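Local coordinates for protein tetraacyldisaccharide 4'-kinase (Aquifex aeolicus, PDB 4ITL) that probably transfers the gamma-phosphate of ATP to the 4'-position of a tetraacyldisaccharide 1-phosphate, forming lipid IVA in lipid A biosynthesis, at residues S233-N238 and T278-I283. Residues are numbered along the deposited sequence; the frame is centred on the assembly and turned at random.
With ACP (phosphomethylphosphonic acid adenylate ester), chain B.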
loop_
_atom_site.group_PDB
_atom_site.type_symbol
_atom_site.label_atom_id
_atom_site.label_comp_id
_atom_site.label_asym_id
_atom_site.label_seq_id
_atom_site.Cartn_x
_atom_site.Cartn_y
_atom_site.Cartn_z
ATOM N N SER A 233 10.732 -5.746 11.347
ATOM C CA SER A 233 9.893 -4.797 10.621
ATOM C C SER A 233 8.811 -4.239 11.525
ATOM O O SER A 233 8.449 -4.872 12.502
ATOM C CB SER A 233 9.260 -5.486 9.427
ATOM O OG SER A 233 8.456 -6.562 9.852
ATOM N N GLY A 234 8.278 -3.068 11.194
ATOM C CA GLY A 234 6.975 -2.681 11.701
ATOM C C GLY A 234 5.923 -2.476 10.628
ATOM O O GLY A 234 5.932 -1.486 9.909
ATOM N N LEU A 235 4.972 -3.393 10.587
ATOM C CA LEU A 235 4.180 -3.651 9.399
ATOM C C LEU A 235 2.767 -3.936 9.849
ATOM O O LEU A 235 2.539 -4.221 11.015
ATOM C CB LEU A 235 4.710 -4.842 8.619
ATOM C CG LEU A 235 6.065 -4.699 7.950
ATOM C CD1 LEU A 235 6.340 -5.926 7.112
ATOM C CD2 LEU A 235 6.145 -3.446 7.107
ATOM N N GLY A 236 1.808 -3.851 8.940
ATOM C CA GLY A 236 0.489 -4.358 9.256
ATOM C C GLY A 236 0.543 -5.803 9.717
ATOM O O GLY A 236 -0.148 -6.199 10.663
ATOM N N ASP A 237 1.352 -6.609 9.037
ATOM C CA ASP A 237 1.592 -7.987 9.493
ATOM C C ASP A 237 3.036 -8.475 9.328
ATOM O O ASP A 237 3.437 -8.915 8.229
ATOM C CB ASP A 237 0.689 -8.937 8.738
ATOM C CG ASP A 237 0.886 -10.372 9.176
ATOM O OD1 ASP A 237 1.485 -10.588 10.258
ATOM O OD2 ASP A 237 0.440 -11.274 8.434
ATOM N N ASN A 238 3.796 -8.425 10.423
ATOM C CA ASN A 238 5.201 -8.830 10.431
ATOM C C ASN A 238 5.379 -10.314 10.127
ATOM O O ASN A 238 6.465 -10.767 9.724
ATOM C CB ASN A 238 5.828 -8.505 11.788
ATOM C CG ASN A 238 5.902 -7.013 12.043
ATOM O OD1 ASN A 238 6.010 -6.206 11.095
ATOM N ND2 ASN A 238 5.837 -6.626 13.319
ATOM N N THR A 278 12.509 -3.990 5.911
ATOM C CA THR A 278 11.786 -3.735 4.682
ATOM C C THR A 278 11.991 -2.286 4.261
ATOM O O THR A 278 12.437 -1.456 5.046
ATOM C CB THR A 278 10.254 -3.994 4.809
ATOM O OG1 THR A 278 9.601 -2.911 5.467
ATOM C CG2 THR A 278 9.963 -5.268 5.585
ATOM N N PRO A 279 11.626 -1.957 3.021
ATOM C CA PRO A 279 11.807 -0.556 2.634
ATOM C C PRO A 279 10.987 0.450 3.461
ATOM O O PRO A 279 11.427 1.591 3.676
ATOM C CB PRO A 279 11.370 -0.560 1.173
ATOM C CG PRO A 279 11.718 -1.914 0.698
ATOM C CD PRO A 279 11.359 -2.818 1.859
ATOM N N LYS A 280 9.789 0.043 3.870
ATOM C CA LYS A 280 8.906 0.837 4.711
ATOM C C LYS A 280 9.595 1.180 6.000
ATOM O O LYS A 280 9.494 2.303 6.489
ATOM C CB LYS A 280 7.569 0.081 4.954
ATOM C CG LYS A 280 6.695 0.641 6.015
ATOM C CD LYS A 280 5.321 0.008 5.999
ATOM C CE LYS A 280 4.612 0.298 7.311
ATOM N NZ LYS A 280 3.154 -0.016 7.207
ATOM N N ASP A 281 10.331 0.221 6.546
ATOM C CA ASP A 281 11.141 0.486 7.730
ATOM C C ASP A 281 12.401 1.297 7.411
ATOM O O ASP A 281 12.771 2.188 8.157
ATOM C CB ASP A 281 11.539 -0.841 8.421
ATOM C CG ASP A 281 10.319 -1.730 8.707
ATOM O OD1 ASP A 281 9.567 -1.375 9.639
ATOM O OD2 ASP A 281 10.097 -2.748 8.004
ATOM N N LEU A 282 13.077 0.966 6.322
ATOM C CA LEU A 282 14.355 1.583 6.012
ATOM C C LEU A 282 14.238 3.101 5.772
ATOM O O LEU A 282 15.222 3.829 5.917
ATOM C CB LEU A 282 14.959 0.938 4.780
ATOM C CG LEU A 282 16.438 1.229 4.503
ATOM C CD1 LEU A 282 17.323 0.532 5.486
ATOM C CD2 LEU A 282 16.729 0.743 3.104
ATOM N N ILE A 283 13.064 3.602 5.404
ATOM C CA ILE A 283 12.954 5.046 5.170
ATOM C C ILE A 283 13.223 5.801 6.458
ATOM O O ILE A 283 13.597 6.984 6.450
ATOM C CB ILE A 283 11.607 5.485 4.608
ATOM C CG1 ILE A 283 10.470 4.910 5.435
ATOM C CG2 ILE A 283 11.467 5.090 3.134
ATOM C CD1 ILE A 283 9.197 5.654 5.237
HETATM P PG ACP B . -1.353 -0.728 4.840
HETATM O O1G ACP B . -1.308 0.653 5.464
HETATM O O2G ACP B . -2.785 -1.274 4.662
HETATM O O3G ACP B . -0.585 -1.698 5.792
HETATM P PB ACP B . 0.009 -2.147 2.535
HETATM O O1B ACP B . 0.635 -1.787 1.203
HETATM O O2B ACP B . -1.258 -2.939 2.207
HETATM C C3B ACP B . -0.479 -0.534 3.228
HETATM P PA ACP B . 2.021 -4.013 3.130
HETATM O O1A ACP B . 1.736 -5.223 2.266
HETATM O O2A ACP B . 2.487 -4.336 4.503
HETATM O O3A ACP B . 0.727 -3.132 3.523
HETATM O "O5'" ACP B . 3.124 -3.136 2.379
HETATM C "C5'" ACP B . 3.713 -2.055 3.081
HETATM C "C4'" ACP B . 5.173 -1.871 2.678
HETATM O "O4'" ACP B . 5.914 -2.639 3.629
HETATM C "C3'" ACP B . 5.588 -2.389 1.343
HETATM O "O3'" ACP B . 5.454 -1.500 0.321
HETATM C "C2'" ACP B . 7.021 -2.733 1.583
HETATM O "O2'" ACP B . 7.918 -1.666 1.565
HETATM C "C1'" ACP B . 6.947 -3.284 2.954
HETATM N N9 ACP B . 6.765 -4.732 3.019
HETATM C C8 ACP B . 5.687 -5.418 3.472
HETATM N N7 ACP B . 5.940 -6.743 3.381
HETATM C C5 ACP B . 7.183 -6.911 2.907
HETATM C C6 ACP B . 7.976 -8.018 2.608
HETATM N N6 ACP B . 7.468 -9.353 2.814
HETATM N N1 ACP B . 9.204 -7.839 2.106
HETATM C C2 ACP B . 9.704 -6.601 1.872
HETATM N N3 ACP B . 8.981 -5.494 2.149
HETATM C C4 ACP B . 7.726 -5.631 2.653
HETATM O O HOH W 1 7.579 0.506 9.977
HETATM O O HOH W 2 2.160 -2.806 6.111
#
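G234 N donates an almost straight hydrogen bond, 2.6 Å long, to D281 OD1, which takes it on the syn side of the carboxylate, 28° out of its plane. The other oxygen, OD2, lies against S233, 3.2 Å from its CB, and accepts a hydrogen bond from the T278 hydroxyl above the carboxylate plane (OG1 to OD2 2.6 Å). With CG anti to its own carbonyl carbon (chi1 -53°), D281 sets its carboxylate between G234 N and the T278 hydroxyl, its two oxygens letting one short side chain serve strand end and helix start. A water donates to both G234 O and D281 OD1, and the latter is also hydrogen-bonded to Y264. Beside this polar knot, the side chains of L235 and K280 run antiparallel, L235 CD2 3.7 Å from K280 CD. A branched leucine suits the spot, for CD2 also meets the ribose at O4' while CD1 lies 3.7 Å from adenine C8 of the bound ATP analogue. T278, at the N-cap of helix 279-282, sets its CB 3.3 Å from adenine N3. The end of strand 229-234 and the start of helix 279-282 line the adenosine part of the nucleotide site in this kinase of the P-loop NTPase clan; K51 and T52 of the predicted ATP-binding loop hydrogen-bond to the analogue. A second water accepts from G236 N and K280 NZ and donates to O3A and O3G of the analogue. Extended, K280 passes the ribose, CB 3.4 Å from O4', and carries NZ to this water and to salt bridges with E100 and D260. Farther out, S233 OG donates to N238 OD1 (2.8 Å) from above the amide carbonyl plane, linking strand and turn, while N238 ND2 bonds to S257 and F258.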